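Local coordinates for ribosome maturation protein SDO1 homolog (Methanothermobacter thermautotrophicus, PDB 2WBM) that probably binds RNA and takes part in ribosome maturation, as an archaeal member of the SDO1/SBDS family with a flexible, multidomain build, at residues D26-R31 with I106-E111; E40-P45 with D72-D77; K184-I189 with I221-I226; A188-G193 with N245-L250. All blocks are in the same frame, centred on the assembly; numbering follows the deposited sequence.

Interaction 1. Residues D26-R31 with I106-E111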
loop_
_atom_site.group_PDB
_atom_site.type_symbol
_atom_site.label_atom_id
_atom_site.label_comp_id
_atom_site.label_asym_id
_atom_site.label_seq_id
_atom_site.Cartn_x
_atom_site.Cartn_y
_atom_site.Cartn_z
ATOM N N ASP A 26 2.943 -7.029 -17.252
ATOM C CA ASP A 26 2.886 -6.930 -15.806
ATOM C C ASP A 26 2.255 -8.165 -15.168
ATOM O O ASP A 26 2.450 -8.386 -13.971
ATOM C CB ASP A 26 2.155 -5.650 -15.365
ATOM C CG ASP A 26 3.079 -4.432 -15.258
ATOM O OD1 ASP A 26 2.622 -3.414 -14.698
ATOM O OD2 ASP A 26 4.243 -4.470 -15.720
ATOM N N ALA A 27 1.542 -8.983 -15.953
ATOM C CA ALA A 27 0.940 -10.204 -15.424
ATOM C C ALA A 27 2.023 -11.125 -14.915
ATOM O O ALA A 27 3.081 -11.237 -15.530
ATOM C CB ALA A 27 0.094 -10.934 -16.466
ATOM N N VAL A 28 1.732 -11.787 -13.800
ATOM C CA VAL A 28 2.631 -12.779 -13.218
ATOM C C VAL A 28 1.903 -14.112 -13.279
ATOM O O VAL A 28 0.720 -14.172 -13.649
ATOM C CB VAL A 28 3.074 -12.384 -11.760
ATOM C CG1 VAL A 28 3.744 -11.004 -11.765
ATOM C CG2 VAL A 28 1.866 -12.387 -10.794
ATOM N N ILE A 29 2.608 -15.182 -12.963
ATOM C CA ILE A 29 2.023 -16.498 -13.005
ATOM C C ILE A 29 1.731 -16.991 -11.596
ATOM O O ILE A 29 2.588 -16.875 -10.712
ATOM C CB ILE A 29 2.998 -17.449 -13.724
ATOM C CG1 ILE A 29 3.025 -17.100 -15.220
ATOM C CG2 ILE A 29 2.603 -18.924 -13.481
ATOM C CD1 ILE A 29 4.192 -17.726 -15.973
ATOM N N ALA A 30 0.521 -17.494 -11.375
ATOM C CA ALA A 30 0.234 -18.267 -10.166
ATOM C C ALA A 30 0.236 -19.732 -10.578
ATOM O O ALA A 30 -0.414 -20.112 -11.563
ATOM C CB ALA A 30 -1.121 -17.859 -9.549
ATOM N N ARG A 31 0.984 -20.539 -9.848
ATOM C CA ARG A 31 1.251 -21.927 -10.213
ATOM C C ARG A 31 0.852 -22.856 -9.071
ATOM O O ARG A 31 1.131 -22.571 -7.906
ATOM C CB ARG A 31 2.761 -22.088 -10.454
ATOM C CG ARG A 31 3.206 -23.518 -10.687
ATOM C CD ARG A 31 4.694 -23.582 -10.814
ATOM N NE ARG A 31 5.166 -22.991 -12.069
ATOM C CZ ARG A 31 6.438 -22.682 -12.329
ATOM N NH1 ARG A 31 7.411 -22.908 -11.435
ATOM N NH2 ARG A 31 6.756 -22.171 -13.515
ATOM N N ILE A 106 3.723 -17.939 -6.597
ATOM C CA ILE A 106 3.773 -16.866 -7.585
ATOM C C ILE A 106 5.133 -16.926 -8.272
ATOM O O ILE A 106 6.169 -17.023 -7.611
ATOM C CB ILE A 106 3.601 -15.477 -6.919
ATOM C CG1 ILE A 106 2.215 -15.351 -6.264
ATOM C CG2 ILE A 106 3.854 -14.352 -7.933
ATOM C CD1 ILE A 106 1.036 -15.357 -7.225
ATOM N N GLN A 107 5.115 -16.896 -9.601
ATOM C CA GLN A 107 6.342 -16.970 -10.384
ATOM C C GLN A 107 6.555 -15.640 -11.089
ATOM O O GLN A 107 5.643 -15.151 -11.799
ATOM C CB GLN A 107 6.232 -18.119 -11.402
ATOM C CG GLN A 107 5.831 -19.468 -10.771
ATOM C CD GLN A 107 6.836 -19.971 -9.734
ATOM O OE1 GLN A 107 6.451 -20.490 -8.681
ATOM N NE2 GLN A 107 8.127 -19.808 -10.021
ATOM N N LEU A 108 7.737 -15.073 -10.874
ATOM C CA LEU A 108 8.141 -13.784 -11.417
ATOM C C LEU A 108 9.314 -13.951 -12.348
ATOM O O LEU A 108 10.166 -14.814 -12.126
ATOM C CB LEU A 108 8.576 -12.840 -10.289
ATOM C CG LEU A 108 7.583 -12.641 -9.141
ATOM C CD1 LEU A 108 8.157 -11.704 -8.114
ATOM C CD2 LEU A 108 6.219 -12.143 -9.647
ATOM N N THR A 109 9.409 -13.079 -13.353
ATOM C CA THR A 109 10.641 -13.006 -14.164
ATOM C C THR A 109 11.670 -12.220 -13.351
ATOM O O THR A 109 11.315 -11.584 -12.344
ATOM C CB THR A 109 10.393 -12.282 -15.495
ATOM O OG1 THR A 109 10.118 -10.900 -15.241
ATOM C CG2 THR A 109 9.202 -12.902 -16.245
ATOM N N ALA A 110 12.936 -12.261 -13.768
ATOM C CA ALA A 110 13.976 -11.501 -13.064
ATOM C C ALA A 110 13.646 -10.007 -13.083
ATOM O O ALA A 110 13.775 -9.313 -12.061
ATOM C CB ALA A 110 15.340 -11.751 -13.688
ATOM N N GLU A 111 13.220 -9.511 -14.244
ATOM C CA GLU A 111 12.891 -8.094 -14.345
ATOM C C GLU A 111 11.703 -7.710 -13.439
ATOM O O GLU A 111 11.719 -6.649 -12.804
ATOM C CB GLU A 111 12.643 -7.687 -15.801
ATOM C CG GLU A 111 12.340 -6.193 -15.975
ATOM C CD GLU A 111 13.445 -5.253 -15.445
ATOM O OE1 GLU A 111 14.609 -5.685 -15.228
ATOM O OE2 GLU A 111 13.135 -4.056 -15.248
HETATM O O HOH W 1 8.850 -19.559 -13.163
#
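Ile29 and Gln107 exchange both of their backbone bonds, which makes them a hydrogen-bonded antiparallel pair: Gln107 N reaches Ile29 O at 2.8 Å, and Ile29 N reaches Gln107 O at a longer 3.3 Å. Both N-H groups point nearly straight at their acceptors. The next pair, Ala30 with Ile106, is non-hydrogen-bonded, and a CA-H...O contact from Ile106 CA to Ile29 O (3.3 Å) accompanies it.

Among flat groups, the side chain of Gln107 lies across that of Arg31. With CG anti to the carbonyl carbon (chi1 -52°) and the chain bent at chi2, the glutamine brings CG over the centre of the guanidinium, 3.6 Å above its plane. Amide and guanidinium planes are only 8° apart, so the groups stack. Their polar ends look elsewhere: Arg31 NE makes a salt bridge with Glu40, and Gln107 OE1 is hydrogen-bonded to Thr105. A water accepts from Gln107 NE2 and, weakly, from Arg31 NH2.

Apolar packing occupies the face bearing Ala30 and Ile106, where Ala30 CB meets Ile106 CD1 at 4.0 Å. Nearby, Val28 CG1 presses against Leu108 CD2 at 3.5 Å, a tight carbon pair between side chains lying alongside each other. The pairing is that of a central strand, 28-34, with an edge strand, 105-107, in the three-stranded antiparallel sheet of the SBDS N-terminal domain.

Interaction 2. Residues E40-P45 with D72-D77; sequences EVLVDP and DARKGD
Glu40 OE1 is gripped by the backbone N-H of Ala73 and by a water. The bond from Ala73 N is 2.8 Å long and nearly straight (175°); it meets the oxygen on its anti side, 32° out of the carboxylate plane. The water donates to Glu40 OE1 at 2.6 Å and also, weakly, to Asp72 OD1. A second water joins Glu40 OE2 to Asp72 OD2, so two water bridges link carboxylates whose nearest oxygens, Glu40 OE1 and Asp72 OD1, are 4.2 Å apart. Arg31, paired with Glu40 OE2, probably offsets some of this like-charge repulsion.

Asp72 also orders its own turn. Its OD1 accepts from Lys75 N at 2.9 Å in an Asx motif, the donor lying above the carboxylate plane, while Gly76 and Asp77 both face Asp72 in a G1 beta bulge.

Apolar contact continues beside the polar one. Ala73 CB packs against Leu42 CG at 4.0 Å. In the conformer of Arg74 described here, one of two, Leu42 CD2 lies over one face of the guanidinium, 3.8 Å above its plane and offset toward the rim; the arginine chain is bent at chi2 (-53°), and in this copy its NH2 is hydrogen-bonded to Ala27 O.

The loop 72-77 thus fastens to strand 37-43, beside Ile29 of strand 28-34, with Arg74 also touching Gln112 of helix 110-131.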
loop_
_atom_site.group_PDB
_atom_site.type_symbol
_atom_site.label_atom_id
_atom_site.label_comp_id
_atom_site.label_asym_id
_atom_site.label_seq_id
_atom_site.Cartn_x
_atom_site.Cartn_y
_atom_site.Cartn_z
ATOM N N GLU A 40 -1.267 -23.372 -14.200
ATOM C CA GLU A 40 -0.827 -21.988 -14.086
ATOM C C GLU A 40 -1.881 -21.061 -14.644
ATOM O O GLU A 40 -2.558 -21.396 -15.630
ATOM C CB GLU A 40 0.465 -21.758 -14.858
ATOM C CG GLU A 40 1.649 -22.573 -14.267
ATOM C CD GLU A 40 2.958 -22.399 -14.986
ATOM O OE1 GLU A 40 3.034 -21.666 -16.008
ATOM O OE2 GLU A 40 3.939 -23.021 -14.514
ATOM N N VAL A 41 -1.983 -19.887 -14.031
ATOM C CA VAL A 41 -2.837 -18.818 -14.555
ATOM C C VAL A 41 -2.070 -17.507 -14.607
ATOM O O VAL A 41 -1.106 -17.322 -13.864
ATOM C CB VAL A 41 -4.145 -18.646 -13.709
ATOM C CG1 VAL A 41 -5.097 -19.819 -13.977
ATOM C CG2 VAL A 41 -3.835 -18.496 -12.181
ATOM N N LEU A 42 -2.478 -16.620 -15.513
ATOM C CA LEU A 42 -1.844 -15.319 -15.680
ATOM C C LEU A 42 -2.696 -14.315 -14.935
ATOM O O LEU A 42 -3.904 -14.210 -15.199
ATOM C CB LEU A 42 -1.772 -14.943 -17.160
ATOM C CG LEU A 42 -0.724 -15.752 -17.932
ATOM C CD1 LEU A 42 -0.903 -15.581 -19.451
ATOM C CD2 LEU A 42 0.659 -15.275 -17.492
ATOM N N VAL A 43 -2.078 -13.605 -13.996
ATOM C CA VAL A 43 -2.824 -12.761 -13.059
ATOM C C VAL A 43 -2.202 -11.384 -12.819
ATOM O O VAL A 43 -0.991 -11.184 -12.944
ATOM C CB VAL A 43 -3.039 -13.469 -11.660
ATOM C CG1 VAL A 43 -3.874 -14.749 -11.796
ATOM C CG2 VAL A 43 -1.698 -13.757 -10.959
ATOM N N ASP A 44 -3.059 -10.426 -12.476
ATOM C CA ASP A 44 -2.634 -9.119 -12.011
ATOM C C ASP A 44 -1.955 -9.330 -10.648
ATOM O O ASP A 44 -2.575 -9.888 -9.745
ATOM C CB ASP A 44 -3.868 -8.222 -11.848
ATOM C CG ASP A 44 -3.526 -6.812 -11.430
ATOM O OD1 ASP A 44 -2.919 -6.629 -10.354
ATOM O OD2 ASP A 44 -3.912 -5.866 -12.158
ATOM N N PRO A 45 -0.688 -8.894 -10.500
ATOM C CA PRO A 45 0.029 -9.242 -9.267
ATOM C C PRO A 45 -0.538 -8.519 -8.038
ATOM O O PRO A 45 -0.576 -9.103 -6.942
ATOM C CB PRO A 45 1.467 -8.786 -9.553
ATOM C CG PRO A 45 1.329 -7.700 -10.576
ATOM C CD PRO A 45 0.180 -8.173 -11.452
ATOM N N ASP A 72 1.587 -24.596 -18.939
ATOM C CA ASP A 72 2.726 -23.691 -18.838
ATOM C C ASP A 72 2.324 -22.363 -19.457
ATOM O O ASP A 72 2.168 -22.255 -20.671
ATOM C CB ASP A 72 3.982 -24.260 -19.512
ATOM C CG ASP A 72 5.208 -23.372 -19.293
ATOM O OD1 ASP A 72 5.137 -22.169 -19.608
ATOM O OD2 ASP A 72 6.238 -23.873 -18.796
ATOM N N ALA A 73 2.156 -21.357 -18.608
ATOM C CA ALA A 73 1.583 -20.084 -19.050
ATOM C C ALA A 73 2.518 -19.251 -19.918
ATOM O O ALA A 73 2.058 -18.447 -20.725
ATOM C CB ALA A 73 1.077 -19.285 -17.853
ATOM N N ARG A 74 3.822 -19.435 -19.779
ATOM C CA ARG A 74 4.708 -18.697 -20.656
ATOM C C ARG A 74 4.830 -19.379 -22.020
ATOM O O ARG A 74 5.005 -18.702 -23.024
ATOM C CB ARG A 74 6.073 -18.431 -20.012
ATOM C CG ARG A 74 6.023 -17.431 -18.846
ATOM C CD ARG A 74 5.331 -16.109 -19.209
ATOM N NE ARG A 74 5.219 -15.210 -18.058
ATOM C CZ ARG A 74 4.494 -14.093 -18.026
ATOM N NH1 ARG A 74 3.796 -13.713 -19.085
ATOM N NH2 ARG A 74 4.467 -13.352 -16.927
ATOM N N LYS A 75 4.715 -20.699 -22.053
ATOM C CA LYS A 75 4.850 -21.411 -23.321
ATOM C C LYS A 75 3.509 -21.546 -24.044
ATOM O O LYS A 75 3.472 -21.813 -25.246
ATOM C CB LYS A 75 5.556 -22.756 -23.109
ATOM C CG LYS A 75 7.054 -22.556 -23.044
ATOM C CD LYS A 75 7.806 -23.676 -22.371
ATOM C CE LYS A 75 9.278 -23.280 -22.285
ATOM N NZ LYS A 75 10.080 -24.258 -21.512
ATOM N N GLY A 76 2.433 -21.321 -23.305
ATOM C CA GLY A 76 1.085 -21.252 -23.874
ATOM C C GLY A 76 0.382 -22.585 -24.036
ATOM O O GLY A 76 -0.661 -22.667 -24.695
ATOM N N ASP A 77 0.960 -23.645 -23.475
ATOM C CA ASP A 77 0.349 -24.972 -23.427
ATOM C C ASP A 77 -0.798 -24.982 -22.399
ATOM O O ASP A 77 -0.577 -24.637 -21.238
ATOM C CB ASP A 77 1.469 -25.963 -23.052
ATOM C CG ASP A 77 1.000 -27.379 -22.958
ATOM O OD1 ASP A 77 -0.066 -27.694 -23.526
ATOM O OD2 ASP A 77 1.732 -28.191 -22.334
HETATM O O HOH W 2 5.490 -24.775 -16.126
HETATM O O HOH W 3 5.447 -20.854 -16.731
#

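Interaction 3. Residues K184-I189 with I221-I226; sequences KVRVAI and IAVVEI
Val187 and Val224 form the middle of three hydrogen-bonded pairs, flanked by Val185 with Ile226 and Ile189 with Ala222. Each exchanges two backbone bonds: Val224 N to Val187 O is 2.8 Å, for instance, and Ala222 N to Ile189 O is 3.0 Å. The non-hydrogen-bonded pairs, Arg186 with Glu225 and Ala188 with Val223, alternate with them, and CA-H...O contacts run between the bonds, such as Ile221 CA to Ile189 O at 3.1 Å. The segment axes approach to 4.6 Å with N-to-C directions 160° apart.

Over these residues the antiparallel register is continuous, and it joins strands 181-191 and 220-227 in the sheet of the SBDS C-terminal domain. Strand 181-191 also pairs with strand 247-250, and helix 231-241 packs on the face bearing Val185, Val224 and Ile189 through Gln231, Phe234 and Leu238.

Apolar contacts on that face centre on Ile226. Its CG1, set between backbone N and carbonyl carbon (chi1 61°), reaches Val185 CG2 at 3.6 Å, while its CD1 extends to Val187 CG2 at 4.0 Å. Farther along, Ile189 CG1 meets Ala222 CB at 4.0 Å.

Charged groups occupy the face bearing Arg186 and Glu225. The extended arginine chain brings NE to Glu225 OE1 at 3.2 Å in a salt bridge, and NH2 adds a weak bond to the same oxygen. That oxygen lies at the guanidinium edge, in its plane, yet the carboxylate is turned 50° from it. Lys184 CB packs against Glu225 CG, whereas its NZ forms a salt bridge with Glu131.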
loop_
_atom_site.group_PDB
_atom_site.type_symbol
_atom_site.label_atom_id
_atom_site.label_comp_id
_atom_site.label_asym_id
_atom_site.label_seq_id
_atom_site.Cartn_x
_atom_site.Cartn_y
_atom_site.Cartn_z
ATOM N N LYS A 184 -1.052 9.006 15.174
ATOM C CA LYS A 184 -1.718 10.166 14.624
ATOM C C LYS A 184 -1.486 11.301 15.612
ATOM O O LYS A 184 -1.323 11.059 16.809
ATOM C CB LYS A 184 -3.227 9.943 14.468
ATOM C CG LYS A 184 -3.633 8.692 13.704
ATOM C CD LYS A 184 -3.344 8.773 12.213
ATOM C CE LYS A 184 -3.742 7.444 11.537
ATOM N NZ LYS A 184 -3.280 7.332 10.122
ATOM N N VAL A 185 -1.432 12.523 15.103
ATOM C CA VAL A 185 -1.326 13.705 15.966
ATOM C C VAL A 185 -2.429 14.679 15.601
ATOM O O VAL A 185 -2.972 14.625 14.492
ATOM C CB VAL A 185 0.047 14.405 15.871
ATOM C CG1 VAL A 185 1.184 13.420 16.200
ATOM C CG2 VAL A 185 0.241 15.038 14.504
ATOM N N ARG A 186 -2.767 15.559 16.537
ATOM C CA ARG A 186 -3.787 16.582 16.279
ATOM C C ARG A 186 -3.135 17.948 16.261
ATOM O O ARG A 186 -2.375 18.288 17.165
ATOM C CB ARG A 186 -4.908 16.509 17.326
ATOM C CG ARG A 186 -5.882 15.355 17.035
ATOM C CD ARG A 186 -7.165 15.411 17.858
ATOM N NE ARG A 186 -7.962 14.199 17.637
ATOM C CZ ARG A 186 -9.233 14.034 18.008
ATOM N NH1 ARG A 186 -9.891 15.009 18.626
ATOM N NH2 ARG A 186 -9.854 12.883 17.756
ATOM N N VAL A 187 -3.418 18.708 15.206
ATOM C CA VAL A 187 -2.823 20.008 15.006
ATOM C C VAL A 187 -3.949 21.025 14.970
ATOM O O VAL A 187 -4.933 20.832 14.258
ATOM C CB VAL A 187 -2.082 20.047 13.649
ATOM C CG1 VAL A 187 -1.470 21.425 13.412
ATOM C CG2 VAL A 187 -1.000 18.917 13.585
ATOM N N ALA A 188 -3.808 22.099 15.734
ATOM C CA ALA A 188 -4.771 23.191 15.671
ATOM C C ALA A 188 -4.198 24.219 14.714
ATOM O O ALA A 188 -3.026 24.633 14.838
ATOM C CB ALA A 188 -4.982 23.809 17.052
ATOM N N ILE A 189 -5.005 24.619 13.742
ATOM C CA ILE A 189 -4.554 25.629 12.792
ATOM C C ILE A 189 -5.475 26.833 12.868
ATOM O O ILE A 189 -6.645 26.712 13.247
ATOM C CB ILE A 189 -4.485 25.073 11.334
ATOM C CG1 ILE A 189 -5.893 24.895 10.737
ATOM C CG2 ILE A 189 -3.723 23.739 11.293
ATOM C CD1 ILE A 189 -5.900 24.527 9.258
ATOM N N ILE A 221 -10.544 28.503 12.774
ATOM C CA ILE A 221 -9.677 27.541 13.440
ATOM C C ILE A 221 -10.174 26.140 13.111
ATOM O O ILE A 221 -11.371 25.895 13.111
ATOM C CB ILE A 221 -9.671 27.737 14.966
ATOM C CG1 ILE A 221 -8.863 28.998 15.313
ATOM C CG2 ILE A 221 -9.102 26.472 15.673
ATOM C CD1 ILE A 221 -8.862 29.351 16.806
ATOM N N ALA A 222 -9.251 25.236 12.794
ATOM C CA ALA A 222 -9.607 23.824 12.623
ATOM C C ALA A 222 -8.618 22.975 13.401
ATOM O O ALA A 222 -7.434 23.309 13.481
ATOM C CB ALA A 222 -9.593 23.433 11.172
ATOM N N VAL A 223 -9.125 21.925 14.016
ATOM C CA VAL A 223 -8.292 20.893 14.611
ATOM C C VAL A 223 -8.292 19.730 13.627
ATOM O O VAL A 223 -9.357 19.263 13.209
ATOM C CB VAL A 223 -8.819 20.495 15.975
ATOM C CG1 VAL A 223 -7.965 19.375 16.593
ATOM C CG2 VAL A 223 -8.842 21.753 16.880
ATOM N N VAL A 224 -7.097 19.304 13.223
ATOM C CA VAL A 224 -6.952 18.290 12.172
ATOM C C VAL A 224 -6.143 17.130 12.713
ATOM O O VAL A 224 -5.078 17.346 13.274
ATOM C CB VAL A 224 -6.253 18.835 10.915
ATOM C CG1 VAL A 224 -6.256 17.776 9.796
ATOM C CG2 VAL A 224 -6.952 20.115 10.420
ATOM N N GLU A 225 -6.673 15.917 12.572
ATOM C CA GLU A 225 -5.931 14.720 12.939
ATOM C C GLU A 225 -5.186 14.248 11.695
ATOM O O GLU A 225 -5.802 13.994 10.649
ATOM C CB GLU A 225 -6.868 13.634 13.464
ATOM C CG GLU A 225 -6.185 12.340 13.836
ATOM C CD GLU A 225 -7.095 11.437 14.653
ATOM O OE1 GLU A 225 -7.251 11.678 15.871
ATOM O OE2 GLU A 225 -7.650 10.488 14.067
ATOM N N ILE A 226 -3.864 14.166 11.800
ATOM C CA ILE A 226 -3.026 13.737 10.682
ATOM C C ILE A 226 -2.119 12.573 11.086
ATOM O O ILE A 226 -1.825 12.401 12.278
ATOM C CB ILE A 226 -2.163 14.896 10.117
ATOM C CG1 ILE A 226 -1.195 15.449 11.179
ATOM C CG2 ILE A 226 -3.070 16.030 9.590
ATOM C CD1 ILE A 226 -0.094 16.339 10.605
#

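Interaction 4. Residues A188-G193 with N245-L250; sequences AIKIPG and NVETRL
An antiparallel strand pair of the SBDS C-terminal domain brings Ala188 and Lys190, on strand 181-191, against Arg249 and Glu247 of the last strand, 247-250. The axes of 188-191 and 247-250 approach to 4.7 Å, with N-to-C directions 172° from each other. Two hydrogen-bonded pairs carry the register: Ala188 N reaches Arg249 O at 2.8 Å, Lys190 N reaches Glu247 O at the same distance, and Arg249 N and Glu247 N return the bonds to Ala188 O and Lys190 O. Ile189 with Thr248 is the non-hydrogen-bonded pair between them. A water donates to Ala188 O and, weakly, to Glu247 O, adding a bridge across the two backbones.

On the face bearing Ala188, the extended side chain of Arg249 passes over the alanine. Its CG stands between backbone N and carbonyl carbon (chi1 68°), and the guanidinium presents one face to Ala188 CB, which sits over its centre 4.2 Å from the plane. Lys190 CD lies 3.8 Å from Glu247 OE1, with the two CB atoms also in contact; in the lysine conformer described, one of two, NZ is hydrogen-bonded to Ser219.

On the face bearing Ile189 and Thr248, methyl groups do the touching: Ile189 CG2 approaches Thr248 CG2 at 3.8 Å. The threonine hydroxyl OG1 is hydrogen-bonded to a glycerol, probably from the crystallisation liquor. Farther along, Ile191 CG2 packs obliquely on Val246 CG2 at 3.6 Å. Beyond the last paired residues, the Pro192 ring crosses Asn245 at about a right angle, its CD 3.1 Å from Asn245 O.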
loop_
_atom_site.group_PDB
_atom_site.type_symbol
_atom_site.label_atom_id
_atom_site.label_comp_id
_atom_site.label_asym_id
_atom_site.label_seq_id
_atom_site.Cartn_x
_atom_site.Cartn_y
_atom_site.Cartn_z
ATOM N N ALA A 188 -3.808 22.099 15.734
ATOM C CA ALA A 188 -4.771 23.191 15.671
ATOM C C ALA A 188 -4.198 24.219 14.714
ATOM O O ALA A 188 -3.026 24.633 14.838
ATOM C CB ALA A 188 -4.982 23.809 17.052
ATOM N N ILE A 189 -5.005 24.619 13.742
ATOM C CA ILE A 189 -4.554 25.629 12.792
ATOM C C ILE A 189 -5.475 26.833 12.868
ATOM O O ILE A 189 -6.645 26.712 13.247
ATOM C CB ILE A 189 -4.485 25.073 11.334
ATOM C CG1 ILE A 189 -5.893 24.895 10.737
ATOM C CG2 ILE A 189 -3.723 23.739 11.293
ATOM C CD1 ILE A 189 -5.900 24.527 9.258
ATOM N N LYS A 190 -4.925 27.993 12.541
ATOM C CA LYS A 190 -5.678 29.238 12.492
ATOM C C LYS A 190 -5.348 29.899 11.162
ATOM O O LYS A 190 -4.168 30.172 10.890
ATOM C CB LYS A 190 -5.251 30.138 13.653
ATOM C CG LYS A 190 -6.003 31.454 13.766
ATOM C CD LYS A 190 -5.458 32.269 14.935
ATOM C CE LYS A 190 -6.373 33.419 15.287
ATOM N NZ LYS A 190 -6.525 34.371 14.163
ATOM N N ILE A 191 -6.361 30.152 10.351
ATOM C CA ILE A 191 -6.104 30.794 9.071
ATOM C C ILE A 191 -7.128 31.894 8.802
ATOM O O ILE A 191 -8.227 31.891 9.362
ATOM C CB ILE A 191 -6.116 29.768 7.914
ATOM C CG1 ILE A 191 -7.468 29.070 7.840
ATOM C CG2 ILE A 191 -4.970 28.739 8.049
ATOM C CD1 ILE A 191 -7.802 28.634 6.450
ATOM N N PRO A 192 -6.781 32.839 7.921
ATOM C CA PRO A 192 -7.736 33.897 7.640
ATOM C C PRO A 192 -9.014 33.316 7.047
ATOM O O PRO A 192 -8.963 32.292 6.361
ATOM C CB PRO A 192 -7.022 34.747 6.594
ATOM C CG PRO A 192 -5.582 34.315 6.626
ATOM C CD PRO A 192 -5.605 32.893 7.038
ATOM N N GLY A 193 -10.144 33.954 7.333
ATOM C CA GLY A 193 -11.457 33.465 6.891
ATOM C C GLY A 193 -11.592 33.266 5.391
ATOM O O GLY A 193 -12.280 32.340 4.946
ATOM N N ASN A 245 0.273 33.202 5.999
ATOM C CA ASN A 245 -0.767 33.656 6.926
ATOM C C ASN A 245 -1.450 32.486 7.617
ATOM O O ASN A 245 -2.631 32.216 7.404
ATOM C CB ASN A 245 -1.777 34.551 6.211
ATOM C CG ASN A 245 -1.172 35.858 5.772
ATOM O OD1 ASN A 245 -1.123 36.817 6.537
ATOM N ND2 ASN A 245 -0.701 35.907 4.532
ATOM N N VAL A 246 -0.682 31.779 8.440
ATOM C CA VAL A 246 -1.177 30.594 9.141
ATOM C C VAL A 246 -0.463 30.469 10.479
ATOM O O VAL A 246 0.706 30.856 10.622
ATOM C CB VAL A 246 -1.008 29.287 8.295
ATOM C CG1 VAL A 246 0.460 29.040 7.909
ATOM C CG2 VAL A 246 -1.583 28.071 9.028
ATOM N N GLU A 247 -1.180 29.935 11.455
ATOM C CA GLU A 247 -0.624 29.651 12.758
ATOM C C GLU A 247 -0.971 28.196 13.051
ATOM O O GLU A 247 -2.107 27.770 12.833
ATOM C CB GLU A 247 -1.271 30.599 13.762
ATOM C CG GLU A 247 -0.875 30.416 15.202
ATOM C CD GLU A 247 -1.626 31.384 16.116
ATOM O OE1 GLU A 247 -1.782 32.567 15.730
ATOM O OE2 GLU A 247 -2.063 30.962 17.212
ATOM N N THR A 248 0.008 27.410 13.486
ATOM C CA THR A 248 -0.253 26.006 13.814
ATOM C C THR A 248 0.368 25.640 15.156
ATOM O O THR A 248 1.358 26.243 15.574
ATOM C CB THR A 248 0.279 25.014 12.736
ATOM O OG1 THR A 248 1.713 25.009 12.748
ATOM C CG2 THR A 248 -0.240 25.352 11.337
ATOM N N ARG A 249 -0.221 24.657 15.832
ATOM C CA ARG A 249 0.381 24.110 17.042
ATOM C C ARG A 249 -0.114 22.704 17.247
ATOM O O ARG A 249 -1.213 22.366 16.805
ATOM C CB ARG A 249 0.074 24.973 18.276
ATOM C CG ARG A 249 -1.386 24.970 18.703
ATOM C CD ARG A 249 -1.569 25.633 20.069
ATOM N NE ARG A 249 -2.960 25.515 20.494
ATOM C CZ ARG A 249 -3.906 26.399 20.206
ATOM N NH1 ARG A 249 -3.612 27.505 19.519
ATOM N NH2 ARG A 249 -5.152 26.193 20.629
ATOM N N LEU A 250 0.698 21.884 17.905
ATOM C CA LEU A 250 0.285 20.540 18.289
ATOM C C LEU A 250 -0.617 20.617 19.497
ATOM O O LEU A 250 -0.343 21.366 20.428
ATOM C CB LEU A 250 1.497 19.672 18.641
ATOM C CG LEU A 250 2.339 19.125 17.494
ATOM C CD1 LEU A 250 3.519 18.324 18.063
ATOM C CD2 LEU A 250 1.504 18.263 16.554
HETATM O O HOH W 4 -3.194 27.398 15.821
#

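From the N terminus, interaction 1 opens at 26-31 and closes at 106-111, a loop within which interaction 2 (40-45 with 72-77) is nested. The two touch, since strands 28-34 and 37-43 are sheet neighbours; together they tie the N-terminal domain. Interactions 3 and 4 open only after interaction 1 has closed. Both start from strand 181-191 and share Ala188 and Ile189: interaction 3 closes on strand 220-227, and interaction 4 on the later strand 247-250, assembling the C-terminal sheet. The centres of interactions 1 and 3 are about 43 Å apart, on opposite sides of the chain's centre.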